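Local atomic coordinates of lytic switch protein BZLF1 (Human herpesvirus 4, PDB entry 2C9L), a protein that switches Epstein-Barr virus from latent to lytic infection, acting as a homodimeric bZIP transcription factor that recognises methylated CpG marks in viral DNA. Residues K5-K8 with N9-A13; A18-K21 with Q22-Q25; L24-Y27 with R28-A32; S35-N38 with D39-L43; R42-L45 with K46-C49. The protein carries 2 engineered substitutions. All coordinates share one frame; numbering follows the deposited sequence. Where two conformers were deposited one is given.

How the contacts relate
All five contacts follow one another along helix 2-48, two pairs of them overlapping, and each joins side chains about a single turn apart. Contact 1 sits in the DNA-binding basic motif. Contact 2 spans the change from basic motif to leucine zipper, and contacts 3, 4 and 5 follow within the zipper. The centres of contacts 1 and 2 are about 19 Å apart. Contacts 2 and 3 share L24 and Q25, contacts 4 and 5 share R42 and L43, and the centres within each pair are about 10 Å apart. From contact 1 to contact 5 the centres span about 54 Å. Contacts 1 and 2 meet DNA; contacts 2 to 5 touch the second subunit, so contact 2 is where the two roles overlap.

Contact 1: residues K5-K8 with N9-A13; sequences KRYK and NRVAA. Engineered in segment 9-13: A13 (natural residue Ser). With nucleotides of chain A; nucleotides of chain B.
This turn of the basic motif, where a bZIP helix lies in the major groove, joins K5-K8 to N9-A13 through Y7, R10 and V11. Methyl CG2 of V11 sits over one face of the Y7 ring, a CH-pi contact 4.0 Å from the centroid, while NH1 of R10 comes to the ring edge in plane, 3.7 Å from CD1 of Y7. Ring and guanidinium stand 78° apart. A bend at chi3 (-54°) brings NE of R10 to OP2 of DT11 of chain A at 2.7 Å; its NH2 bonds the same oxygen. One turn earlier R6 does likewise with the next phosphate, NE lying 3.0 Å from OP2 of DC12 of chain A. N9 reads both strands: its OD1 accepts from N4 of DC12 of chain A at 2.8 Å, and its ND2 donates to O4 of DT7 of chain B, also at 2.8 Å. CB of A13, an engineered residue at the methylation-recognition site, lies 3.7 Å from the C7 methyl of DT11 of chain A. Bonding at both ends fixes how the N9 amide is turned, and the arginines probably neutralise successive phosphates.

Contact 2: residues A18-K21 with Q22-Q25; sequences AKFK and QLLQ. With nucleotides of chain B; nucleotides of chain A.
K19 and Q22 touch one turn apart where the bZIP basic motif passes into the leucine zipper. The K19 side chain is extended throughout, with chi1 at 176° and every later torsion near 180°, and this carries its amine out to the DNA. CB points away from Q22-Q25; CG then passes 3.8 Å from OE1 of Q22, the two side chains crossing at a slant. CD comes 3.7 Å from OP2 of DT7 of chain B, and CE approaches OP1 of that phosphate. The lysine thus spends its aliphatic part beside a glutamine and its charge on the DNA backbone.

F20, in one of its two deposited conformers, meets the same nucleotide more loosely, and its ring edges toward L23 with CD1 4.4 Å from CD2 of L23. In that conformer F20 also packs on F20 of the second subunit and receives a cation-pi contact from K21 of that subunit. K21 of this chain reaches toward the other DNA strand, its NZ 3.5 Å from OP2 of DG8 of chain A. Beyond CE, the K19 chain ends in a hydrogen bond of 2.8 Å from NZ of K19 to OP1 of DT7 of chain B.

Contact 3: residues L24-Y27 with R28-A32; sequences LQHY and REVAA
Q25 and E29 lie obliquely across each other with their flat ends 79° apart, amide nearly perpendicular to carboxylate. NE2 of Q25 donates to OE2 of E29 at 2.8 Å along an almost straight line (167°). The acceptor lies in the amide plane of Q25, yet the donor meets OE2 from above the carboxylate plane. The bend of Q25 at chi2 (-76°) turns its amide forward to E29, which reaches it with a chain extended beyond CG.

One residue further on, V30 lays CG2 over a face of the H26 imidazole, offset toward the rim, in a CH-pi contact 4.0 Å from the ring centroid; the closest ring atom is NE2 of H26, 3.8 Å from CG2 of V30. H26 in turn puts CD2 above the centre of the Y27 ring. Beneath these side chains the backbone bonds continue, V30 N meeting O of H26 at 3.0 Å. D63 of the second subunit packs on both H26 and V30, and R28 of that subunit packs on Y27. The two side-chain pairs, each four residues apart, thus lie near the start of the bZIP leucine zipper, where the second subunit meets H26, Y27 and V30.

Contact 4: residues S35-N38 with D39-L43; sequences SSEN and DRLRL
N38 and R42 meet in the buried part of this turn, where NE of R42 donates to OD1 of N38 at 2.7 Å. The oxygen lies at the edge of the guanidinium, near its plane, while amide and guanidinium planes stand 48° apart. With chi1 at -75° the R42 chain starts out beside its own backbone N, then runs extended to NE, which brings CD as well to 3.3 Å from OD1 of N38. Both groups are shared with the partner: ND2 of N38 bonds OE2 of E37 and OD1 of N38 of the second subunit, and NH2 of R42 forms a salt bridge to that same E37 as well as a hydrogen bond to I58 O of its own chain. The buried amide and guanidinium thus have several partners, which limits how either can rotate.

Beside them, E37 and L41 lie alongside each other and point the same way, CD1 of L41 being 3.6 Å from CG of E37. OE1 of this E37 bonds OG1 of T61 of the second subunit.

The exposed side is looser. D39 lies back against the preceding turn, its CG 3.4 Å from O of S35. R40 rests CG 3.4 Å from O of S36, and its end leads away. An asparagine facing its own copy across the dimer, here tied into a polar network with E37 and R42, is a familiar feature of bZIP coiled coils.

Contact 5: residues R42-L45 with K46-C49; sequences RLLL and KQMC
R42 begins this last stretch of the long helix by accepting at its O from K46 N, at 3.3 Å, while its side chain leads off toward E37 of the second subunit and N38 of its own chain. K46 likewise sends its amine elsewhere, to O of L52 in the segment that follows the helix.

L43 takes the backbone bond of Q47 at 2.9 Å between Q47 N and L43 O, and Q47 also lays CG 3.1 Å from that carbonyl oxygen.

L44 makes two side-chain contacts. Its chi1 of 174° lets CD1 swing toward the next turn, where it lies 4.0 Å from CG of M48, the two chains side by side and pointing the same way. The same methyl is 4.0 Å from OE1 of Q47, whose side chain crosses it at about a right angle. On the dimer side L44 packs on L45 of the second subunit.

L45 packs on its own copy in that subunit and on V54 of the helix 54-57. Toward C49 it offers O, 2.8 Å from C49 N, and a loose apolar touch of CD1 to SG at 4.3 Å.

C49 is where the chain leaves helical geometry, yet its N still bonds one turn back. The i to i+4 backbone bonds continue as far as C49, though the first, K46 N to R42 O, is long, while leucine, methionine and cysteine side chains give the zipper end an apolar, weakly directional contact.

Contact 1: residues K5-K8 with N9-A13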
# COMPACT_ATOMS: atom_id res chain seq x y z
N LYS C 5 -20.07 -13.02 27.67
CA LYS C 5 -19.84 -13.22 26.25
C LYS C 5 -20.01 -11.88 25.55
O LYS C 5 -19.23 -11.52 24.68
CB LYS C 5 -20.84 -14.23 25.68
CG LYS C 5 -20.54 -14.62 24.23
CD LYS C 5 -21.48 -15.71 23.72
CE LYS C 5 -22.87 -15.16 23.42
NZ LYS C 5 -23.76 -16.20 22.83
N ARG C 6 -21.03 -11.14 25.96
CA ARG C 6 -21.32 -9.83 25.40
C ARG C 6 -20.16 -8.87 25.69
O ARG C 6 -19.78 -8.06 24.83
CB ARG C 6 -22.61 -9.31 26.02
CG ARG C 6 -23.04 -7.93 25.57
CD ARG C 6 -24.43 -7.65 26.11
NE ARG C 6 -25.42 -8.56 25.54
CZ ARG C 6 -26.48 -9.03 26.19
NH1 ARG C 6 -26.69 -8.69 27.46
NH2 ARG C 6 -27.34 -9.83 25.57
N TYR C 7 -19.61 -8.95 26.91
CA TYR C 7 -18.49 -8.09 27.28
C TYR C 7 -17.25 -8.41 26.45
O TYR C 7 -16.56 -7.51 25.98
CB TYR C 7 -18.12 -8.27 28.76
CG TYR C 7 -16.77 -7.69 29.07
CD1 TYR C 7 -16.59 -6.32 29.15
CD2 TYR C 7 -15.64 -8.52 29.22
CE1 TYR C 7 -15.32 -5.75 29.35
CE2 TYR C 7 -14.37 -7.96 29.43
CZ TYR C 7 -14.22 -6.58 29.49
OH TYR C 7 -12.99 -6.01 29.70
N LYS C 8 -16.96 -9.70 26.32
CA LYS C 8 -15.80 -10.13 25.55
C LYS C 8 -15.95 -9.76 24.08
O LYS C 8 -14.96 -9.43 23.43
CB LYS C 8 -15.61 -11.65 25.71
CG LYS C 8 -15.02 -12.04 27.07
CD LYS C 8 -15.35 -13.47 27.46
CE LYS C 8 -14.76 -14.48 26.49
NZ LYS C 8 -13.27 -14.48 26.51
N ASN C 9 -17.16 -9.80 23.53
CA ASN C 9 -17.31 -9.44 22.13
C ASN C 9 -17.13 -7.93 21.96
O ASN C 9 -16.64 -7.47 20.93
CB ASN C 9 -18.68 -9.86 21.59
CG ASN C 9 -18.80 -9.67 20.09
OD1 ASN C 9 -19.58 -8.85 19.61
ND2 ASN C 9 -18.01 -10.42 19.34
N ARG C 10 -17.53 -7.18 22.98
CA ARG C 10 -17.38 -5.73 22.94
C ARG C 10 -15.88 -5.40 22.89
O ARG C 10 -15.46 -4.45 22.25
CB ARG C 10 -18.01 -5.11 24.18
CG ARG C 10 -18.17 -3.60 24.12
CD ARG C 10 -18.60 -3.08 25.48
NE ARG C 10 -19.80 -3.76 25.96
CZ ARG C 10 -20.03 -4.12 27.22
NH1 ARG C 10 -19.12 -3.87 28.16
NH2 ARG C 10 -21.16 -4.73 27.53
N VAL C 11 -15.07 -6.22 23.56
CA VAL C 11 -13.62 -6.02 23.56
C VAL C 11 -13.04 -6.38 22.18
O VAL C 11 -12.21 -5.66 21.64
CB VAL C 11 -12.93 -6.89 24.63
CG1 VAL C 11 -11.40 -6.84 24.47
CG2 VAL C 11 -13.32 -6.38 26.02
N ALA C 12 -13.50 -7.49 21.61
CA ALA C 12 -13.04 -7.94 20.29
C ALA C 12 -13.43 -6.98 19.16
O ALA C 12 -12.66 -6.81 18.23
CB ALA C 12 -13.54 -9.33 19.99
N ALA C 13 -14.61 -6.36 19.24
CA ALA C 13 -15.01 -5.41 18.21
C ALA C 13 -14.09 -4.19 18.27
O ALA C 13 -13.66 -3.69 17.24
CB ALA C 13 -16.46 -4.97 18.38
P DT A 11 -23.35 -3.89 24.41
OP1 DT A 11 -24.31 -3.75 25.52
OP2 DT A 11 -22.03 -4.49 24.64
O5' DT A 11 -24.05 -4.72 23.24
C5' DT A 11 -25.20 -4.13 22.67
C4' DT A 11 -25.86 -4.95 21.58
O4' DT A 11 -25.23 -4.69 20.30
C3' DT A 11 -25.77 -6.46 21.73
O3' DT A 11 -27.05 -7.06 21.59
C2' DT A 11 -24.64 -6.91 20.80
C1' DT A 11 -24.76 -5.91 19.69
N1 DT A 11 -23.55 -5.66 18.87
C2 DT A 11 -23.63 -5.50 17.49
O2 DT A 11 -24.66 -5.52 16.87
N3 DT A 11 -22.42 -5.33 16.86
C4 DT A 11 -21.18 -5.27 17.46
O4 DT A 11 -20.18 -5.09 16.77
C5 DT A 11 -21.18 -5.42 18.91
C7 DT A 11 -19.88 -5.37 19.66
C6 DT A 11 -22.35 -5.60 19.52
P DC A 12 -27.22 -8.62 21.89
OP1 DC A 12 -28.59 -8.74 22.46
OP2 DC A 12 -26.08 -9.16 22.63
O5' DC A 12 -27.22 -9.22 20.41
C5' DC A 12 -28.03 -8.56 19.45
C4' DC A 12 -27.97 -9.20 18.08
O4' DC A 12 -26.77 -8.81 17.35
C3' DC A 12 -27.95 -10.72 18.07
O3' DC A 12 -28.76 -11.18 16.99
C2' DC A 12 -26.47 -11.08 17.95
C1' DC A 12 -25.98 -9.97 17.04
N1 DC A 12 -24.56 -9.61 17.07
C2 DC A 12 -23.92 -9.27 15.87
O2 DC A 12 -24.58 -9.28 14.83
N3 DC A 12 -22.60 -8.93 15.88
C4 DC A 12 -21.92 -8.93 17.03
N4 DC A 12 -20.62 -8.59 16.99
C5 DC A 12 -22.55 -9.28 18.28
C6 DC A 12 -23.86 -9.61 18.25
P DT B 7 -10.55 -9.28 12.03
OP1 DT B 7 -9.65 -9.31 10.85
OP2 DT B 7 -10.37 -8.22 13.06
O5' DT B 7 -12.07 -9.24 11.55
C5' DT B 7 -12.51 -10.25 10.64
C4' DT B 7 -13.95 -10.07 10.19
O4' DT B 7 -14.89 -10.49 11.21
C3' DT B 7 -14.34 -8.61 9.91
O3' DT B 7 -15.34 -8.59 8.90
C2' DT B 7 -14.97 -8.15 11.22
C1' DT B 7 -15.73 -9.40 11.56
N1 DT B 7 -16.27 -9.58 12.91
C2 DT B 7 -17.48 -10.23 13.04
O2 DT B 7 -18.13 -10.63 12.10
N3 DT B 7 -17.90 -10.37 14.34
C4 DT B 7 -17.23 -9.94 15.48
O4 DT B 7 -17.72 -10.14 16.56
C5 DT B 7 -15.97 -9.27 15.25
C7 DT B 7 -15.18 -8.78 16.43
C6 DT B 7 -15.57 -9.13 13.99

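Contact 2: residues A18-K21 with Q22-Q25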
# COMPACT_ATOMS: atom_id res chain seq x y z
N ALA C 18 -9.85 -1.17 15.63
CA ALA C 18 -8.55 -0.49 15.74
C ALA C 18 -7.58 -1.19 14.80
O ALA C 18 -6.74 -0.55 14.19
CB ALA C 18 -8.01 -0.54 17.19
N LYS C 19 -7.72 -2.51 14.69
CA LYS C 19 -6.87 -3.29 13.80
C LYS C 19 -7.05 -2.84 12.34
O LYS C 19 -6.09 -2.79 11.58
CB LYS C 19 -7.19 -4.77 13.90
CG LYS C 19 -6.39 -5.62 12.90
CD LYS C 19 -6.90 -7.05 12.84
CE LYS C 19 -6.33 -7.77 11.62
NZ LYS C 19 -6.88 -9.15 11.45
N PHE C 20 -8.28 -2.53 11.95
CA PHE C 20 -8.53 -2.10 10.58
C PHE C 20 -8.02 -0.68 10.33
O PHE C 20 -7.50 -0.39 9.26
CB PHE C 20 -10.01 -2.22 10.23
CG PHE C 20 -10.41 -3.60 9.78
CD1 PHE C 20 -9.85 -4.16 8.64
CD2 PHE C 20 -11.34 -4.35 10.51
CE1 PHE C 20 -10.20 -5.44 8.22
CE2 PHE C 20 -11.69 -5.63 10.10
CZ PHE C 20 -11.12 -6.18 8.95
N LYS C 21 -8.18 0.19 11.32
CA LYS C 21 -7.69 1.56 11.19
C LYS C 21 -6.16 1.59 11.04
O LYS C 21 -5.63 2.37 10.25
CB LYS C 21 -8.11 2.40 12.39
CG LYS C 21 -9.58 2.77 12.42
CD LYS C 21 -9.95 3.66 11.25
CE LYS C 21 -11.42 4.07 11.29
NZ LYS C 21 -11.79 5.00 10.18
N GLN C 22 -5.47 0.75 11.80
CA GLN C 22 -4.01 0.71 11.72
C GLN C 22 -3.56 0.09 10.41
O GLN C 22 -2.54 0.47 9.84
CB GLN C 22 -3.43 -0.08 12.90
CG GLN C 22 -3.88 -1.53 12.98
CD GLN C 22 -3.00 -2.47 12.17
OE1 GLN C 22 -3.24 -3.68 12.12
NE2 GLN C 22 -1.96 -1.92 11.55
N LEU C 23 -4.34 -0.86 9.91
CA LEU C 23 -4.02 -1.53 8.66
C LEU C 23 -4.06 -0.51 7.53
O LEU C 23 -3.19 -0.49 6.66
CB LEU C 23 -5.01 -2.66 8.42
CG LEU C 23 -4.55 -3.86 7.59
CD1 LEU C 23 -3.23 -4.40 8.13
CD2 LEU C 23 -5.64 -4.93 7.65
N LEU C 24 -5.07 0.36 7.56
CA LEU C 24 -5.23 1.41 6.55
C LEU C 24 -4.10 2.43 6.63
O LEU C 24 -3.63 2.95 5.61
CB LEU C 24 -6.55 2.14 6.74
CG LEU C 24 -6.71 3.32 5.78
CD1 LEU C 24 -7.00 2.78 4.38
CD2 LEU C 24 -7.84 4.23 6.24
N GLN C 25 -3.68 2.74 7.86
CA GLN C 25 -2.61 3.71 8.08
C GLN C 25 -1.31 3.12 7.56
O GLN C 25 -0.50 3.81 6.94
CB GLN C 25 -2.50 4.00 9.59
CG GLN C 25 -1.80 5.30 9.97
CD GLN C 25 -0.30 5.24 9.82
OE1 GLN C 25 0.36 4.34 10.34
NE2 GLN C 25 0.27 6.23 9.13
P DT B 7 -10.55 -9.28 12.03
OP1 DT B 7 -9.65 -9.31 10.85
OP2 DT B 7 -10.37 -8.22 13.06
O5' DT B 7 -12.07 -9.24 11.55
C5' DT B 7 -12.51 -10.25 10.64
C4' DT B 7 -13.95 -10.07 10.19
O4' DT B 7 -14.89 -10.49 11.21
C3' DT B 7 -14.34 -8.61 9.91
O3' DT B 7 -15.34 -8.59 8.90
C2' DT B 7 -14.97 -8.15 11.22
C1' DT B 7 -15.73 -9.40 11.56
N1 DT B 7 -16.27 -9.58 12.91
C2 DT B 7 -17.48 -10.23 13.04
O2 DT B 7 -18.13 -10.63 12.10
N3 DT B 7 -17.90 -10.37 14.34
C4 DT B 7 -17.23 -9.94 15.48
O4 DT B 7 -17.72 -10.14 16.56
C5 DT B 7 -15.97 -9.27 15.25
C7 DT B 7 -15.18 -8.78 16.43
C6 DT B 7 -15.57 -9.13 13.99
P DG A 8 -14.71 6.76 12.40
OP1 DG A 8 -13.36 7.38 12.36
OP2 DG A 8 -14.96 5.54 11.61
O5' DG A 8 -15.08 6.48 13.92
C5' DG A 8 -15.15 7.59 14.82
C4' DG A 8 -15.83 7.24 16.13
O4' DG A 8 -17.27 7.11 15.96
C3' DG A 8 -15.40 5.90 16.71
O3' DG A 8 -15.33 5.97 18.14
C2' DG A 8 -16.45 4.91 16.20
C1' DG A 8 -17.69 5.76 16.23
N9 DG A 8 -18.73 5.38 15.28
C8 DG A 8 -18.56 5.13 13.95
N7 DG A 8 -19.67 4.83 13.34
C5 DG A 8 -20.63 4.88 14.33
C6 DG A 8 -22.03 4.65 14.26
O6 DG A 8 -22.71 4.37 13.28
N1 DG A 8 -22.63 4.77 15.51
C2 DG A 8 -21.97 5.09 16.67
N2 DG A 8 -22.71 5.16 17.79
N3 DG A 8 -20.68 5.32 16.74
C4 DG A 8 -20.07 5.20 15.54

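Contact 3: residues L24-Y27 with R28-A32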
# COMPACT_ATOMS: atom_id res chain seq x y z
N LEU C 24 -5.07 0.36 7.56
CA LEU C 24 -5.23 1.41 6.55
C LEU C 24 -4.10 2.43 6.63
O LEU C 24 -3.63 2.95 5.61
CB LEU C 24 -6.55 2.14 6.74
CG LEU C 24 -6.71 3.32 5.78
CD1 LEU C 24 -7.00 2.78 4.38
CD2 LEU C 24 -7.84 4.23 6.24
N GLN C 25 -3.68 2.74 7.86
CA GLN C 25 -2.61 3.71 8.08
C GLN C 25 -1.31 3.12 7.56
O GLN C 25 -0.50 3.81 6.94
CB GLN C 25 -2.50 4.00 9.59
CG GLN C 25 -1.80 5.30 9.97
CD GLN C 25 -0.30 5.24 9.82
OE1 GLN C 25 0.36 4.34 10.34
NE2 GLN C 25 0.27 6.23 9.13
N HIS C 26 -1.13 1.83 7.79
CA HIS C 26 0.06 1.09 7.36
C HIS C 26 0.24 1.02 5.84
O HIS C 26 1.32 1.30 5.31
CB HIS C 26 0.00 -0.32 7.94
CG HIS C 26 1.12 -1.21 7.48
ND1 HIS C 26 2.39 -1.14 8.01
CD2 HIS C 26 1.16 -2.18 6.54
CE1 HIS C 26 3.16 -2.03 7.42
NE2 HIS C 26 2.43 -2.68 6.52
N TYR C 27 -0.82 0.64 5.13
CA TYR C 27 -0.72 0.53 3.67
C TYR C 27 -0.64 1.88 2.98
O TYR C 27 -0.16 1.99 1.85
CB TYR C 27 -1.89 -0.29 3.12
CG TYR C 27 -1.69 -1.77 3.33
CD1 TYR C 27 -0.57 -2.41 2.79
CD2 TYR C 27 -2.57 -2.53 4.09
CE1 TYR C 27 -0.33 -3.77 3.02
CE2 TYR C 27 -2.34 -3.89 4.33
CZ TYR C 27 -1.22 -4.50 3.79
OH TYR C 27 -0.96 -5.83 4.02
N ARG C 28 -1.10 2.92 3.67
CA ARG C 28 -1.05 4.27 3.13
C ARG C 28 0.43 4.69 3.13
O ARG C 28 0.91 5.31 2.18
CB ARG C 28 -1.87 5.18 4.03
CG ARG C 28 -2.35 6.48 3.42
CD ARG C 28 -3.08 7.29 4.50
NE ARG C 28 -4.25 7.99 3.99
CZ ARG C 28 -4.21 9.04 3.17
NH1 ARG C 28 -3.05 9.51 2.75
NH2 ARG C 28 -5.34 9.61 2.76
N GLU C 29 1.14 4.33 4.20
CA GLU C 29 2.56 4.67 4.36
C GLU C 29 3.46 3.86 3.44
O GLU C 29 4.41 4.39 2.86
CB GLU C 29 3.01 4.43 5.80
CG GLU C 29 2.27 5.22 6.85
CD GLU C 29 2.80 4.96 8.25
OE1 GLU C 29 2.95 3.78 8.62
OE2 GLU C 29 3.06 5.94 8.98
N VAL C 30 3.19 2.56 3.34
CA VAL C 30 3.96 1.66 2.49
C VAL C 30 3.79 2.05 1.02
O VAL C 30 4.76 2.02 0.26
CB VAL C 30 3.50 0.20 2.70
CG1 VAL C 30 3.99 -0.68 1.56
CG2 VAL C 30 4.05 -0.31 4.03
N ALA C 31 2.57 2.40 0.62
CA ALA C 31 2.32 2.81 -0.76
C ALA C 31 3.20 4.00 -1.10
O ALA C 31 3.77 4.07 -2.20
CB ALA C 31 0.86 3.20 -0.94
N ALA C 32 3.29 4.94 -0.17
CA ALA C 32 4.08 6.14 -0.36
C ALA C 32 5.57 5.79 -0.36
O ALA C 32 6.31 6.22 -1.24
CB ALA C 32 3.77 7.17 0.74

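Contact 4: residues S35-N38 with D39-L43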
# COMPACT_ATOMS: atom_id res chain seq x y z
N SER C 35 6.53 4.04 -3.47
CA SER C 35 6.46 4.97 -4.58
C SER C 35 7.70 5.87 -4.61
O SER C 35 8.24 6.14 -5.68
CB SER C 35 5.20 5.83 -4.47
OG SER C 35 5.00 6.59 -5.64
N SER C 36 8.14 6.34 -3.45
CA SER C 36 9.32 7.19 -3.40
C SER C 36 10.54 6.35 -3.78
O SER C 36 11.41 6.81 -4.51
CB SER C 36 9.49 7.79 -2.01
OG SER C 36 9.62 6.77 -1.04
N GLU C 37 10.61 5.12 -3.28
CA GLU C 37 11.72 4.24 -3.62
C GLU C 37 11.75 4.02 -5.14
O GLU C 37 12.82 4.01 -5.74
CB GLU C 37 11.59 2.88 -2.93
CG GLU C 37 12.61 1.84 -3.41
CD GLU C 37 12.40 0.46 -2.80
OE1 GLU C 37 12.47 0.35 -1.56
OE2 GLU C 37 12.17 -0.50 -3.56
N ASN C 38 10.58 3.83 -5.73
CA ASN C 38 10.46 3.62 -7.18
C ASN C 38 11.10 4.81 -7.89
O ASN C 38 11.81 4.64 -8.88
CB ASN C 38 8.98 3.49 -7.58
CG ASN C 38 8.78 3.33 -9.09
OD1 ASN C 38 8.86 4.30 -9.84
ND2 ASN C 38 8.50 2.10 -9.52
N ASP C 39 10.86 6.01 -7.38
CA ASP C 39 11.43 7.22 -7.97
C ASP C 39 12.94 7.28 -7.79
O ASP C 39 13.66 7.80 -8.65
CB ASP C 39 10.78 8.46 -7.36
CG ASP C 39 9.31 8.60 -7.72
OD1 ASP C 39 8.62 9.43 -7.09
OD2 ASP C 39 8.85 7.87 -8.63
N ARG C 40 13.43 6.76 -6.67
CA ARG C 40 14.87 6.77 -6.42
C ARG C 40 15.60 5.80 -7.34
O ARG C 40 16.65 6.13 -7.89
CB ARG C 40 15.17 6.42 -4.96
CG ARG C 40 14.69 7.46 -3.96
CD ARG C 40 15.38 7.26 -2.62
NE ARG C 40 16.83 7.34 -2.77
CZ ARG C 40 17.70 7.25 -1.76
NH1 ARG C 40 17.27 7.07 -0.52
NH2 ARG C 40 19.00 7.34 -2.00
N LEU C 41 15.05 4.61 -7.51
CA LEU C 41 15.67 3.61 -8.36
C LEU C 41 15.66 4.05 -9.83
O LEU C 41 16.61 3.76 -10.57
CB LEU C 41 14.97 2.26 -8.19
CG LEU C 41 15.22 1.51 -6.88
CD1 LEU C 41 14.00 0.68 -6.51
CD2 LEU C 41 16.46 0.63 -7.02
N ARG C 42 14.61 4.74 -10.26
CA ARG C 42 14.52 5.20 -11.64
C ARG C 42 15.58 6.28 -11.91
O ARG C 42 16.11 6.38 -13.01
CB ARG C 42 13.13 5.77 -11.95
CG ARG C 42 12.03 4.72 -12.13
CD ARG C 42 10.67 5.37 -12.35
NE ARG C 42 9.58 4.40 -12.48
CZ ARG C 42 9.36 3.66 -13.56
NH1 ARG C 42 10.15 3.78 -14.62
NH2 ARG C 42 8.34 2.81 -13.59
N LEU C 43 15.88 7.08 -10.89
CA LEU C 43 16.87 8.14 -11.02
C LEU C 43 18.29 7.58 -10.97
O LEU C 43 19.16 8.04 -11.71
CB LEU C 43 16.68 9.18 -9.91
CG LEU C 43 17.49 10.47 -10.07
CD1 LEU C 43 17.11 11.15 -11.38
CD2 LEU C 43 17.23 11.39 -8.90

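Contact 5: residues R42-L45 with K46-C49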
# COMPACT_ATOMS: atom_id res chain seq x y z
N ARG C 42 14.61 4.74 -10.26
CA ARG C 42 14.52 5.20 -11.64
C ARG C 42 15.58 6.28 -11.91
O ARG C 42 16.11 6.38 -13.01
CB ARG C 42 13.13 5.77 -11.95
CG ARG C 42 12.03 4.72 -12.13
CD ARG C 42 10.67 5.37 -12.35
NE ARG C 42 9.58 4.40 -12.48
CZ ARG C 42 9.36 3.66 -13.56
NH1 ARG C 42 10.15 3.78 -14.62
NH2 ARG C 42 8.34 2.81 -13.59
N LEU C 43 15.88 7.08 -10.89
CA LEU C 43 16.87 8.14 -11.02
C LEU C 43 18.29 7.58 -10.97
O LEU C 43 19.16 8.04 -11.71
CB LEU C 43 16.68 9.18 -9.91
CG LEU C 43 17.49 10.47 -10.07
CD1 LEU C 43 17.11 11.15 -11.38
CD2 LEU C 43 17.23 11.39 -8.90
N LEU C 44 18.51 6.60 -10.10
CA LEU C 44 19.83 5.99 -9.98
C LEU C 44 20.18 5.26 -11.28
O LEU C 44 21.30 5.33 -11.76
CB LEU C 44 19.86 4.98 -8.83
CG LEU C 44 21.15 4.17 -8.69
CD1 LEU C 44 22.34 5.11 -8.57
CD2 LEU C 44 21.06 3.26 -7.47
N LEU C 45 19.20 4.56 -11.84
CA LEU C 45 19.41 3.83 -13.08
C LEU C 45 19.73 4.79 -14.21
O LEU C 45 20.51 4.48 -15.11
CB LEU C 45 18.16 3.02 -13.43
CG LEU C 45 18.21 2.12 -14.66
CD1 LEU C 45 19.41 1.18 -14.58
CD2 LEU C 45 16.91 1.34 -14.76
N LYS C 46 19.13 5.97 -14.14
CA LYS C 46 19.35 7.00 -15.15
C LYS C 46 20.76 7.57 -14.99
O LYS C 46 21.44 7.82 -15.97
CB LYS C 46 18.30 8.10 -15.01
CG LYS C 46 18.18 9.00 -16.23
CD LYS C 46 17.69 8.21 -17.44
CE LYS C 46 17.55 9.11 -18.66
NZ LYS C 46 17.09 8.37 -19.88
N GLN C 47 21.19 7.77 -13.74
CA GLN C 47 22.53 8.30 -13.49
C GLN C 47 23.59 7.35 -14.02
O GLN C 47 24.55 7.78 -14.67
CB GLN C 47 22.77 8.51 -11.99
CG GLN C 47 21.87 9.55 -11.34
CD GLN C 47 22.34 9.92 -9.94
OE1 GLN C 47 22.76 9.07 -9.16
NE2 GLN C 47 22.26 11.21 -9.62
N MET C 48 23.43 6.06 -13.75
CA MET C 48 24.38 5.04 -14.19
C MET C 48 24.29 4.76 -15.68
O MET C 48 25.31 4.52 -16.33
CB MET C 48 24.15 3.74 -13.42
CG MET C 48 24.21 3.89 -11.92
SD MET C 48 25.68 4.79 -11.40
CE MET C 48 26.91 3.48 -11.46
N CYS C 49 23.08 4.78 -16.23
CA CYS C 49 22.87 4.52 -17.65
C CYS C 49 22.15 5.70 -18.30
O CYS C 49 20.99 5.60 -18.70
CB CYS C 49 22.06 3.24 -17.84
SG CYS C 49 22.80 1.78 -17.08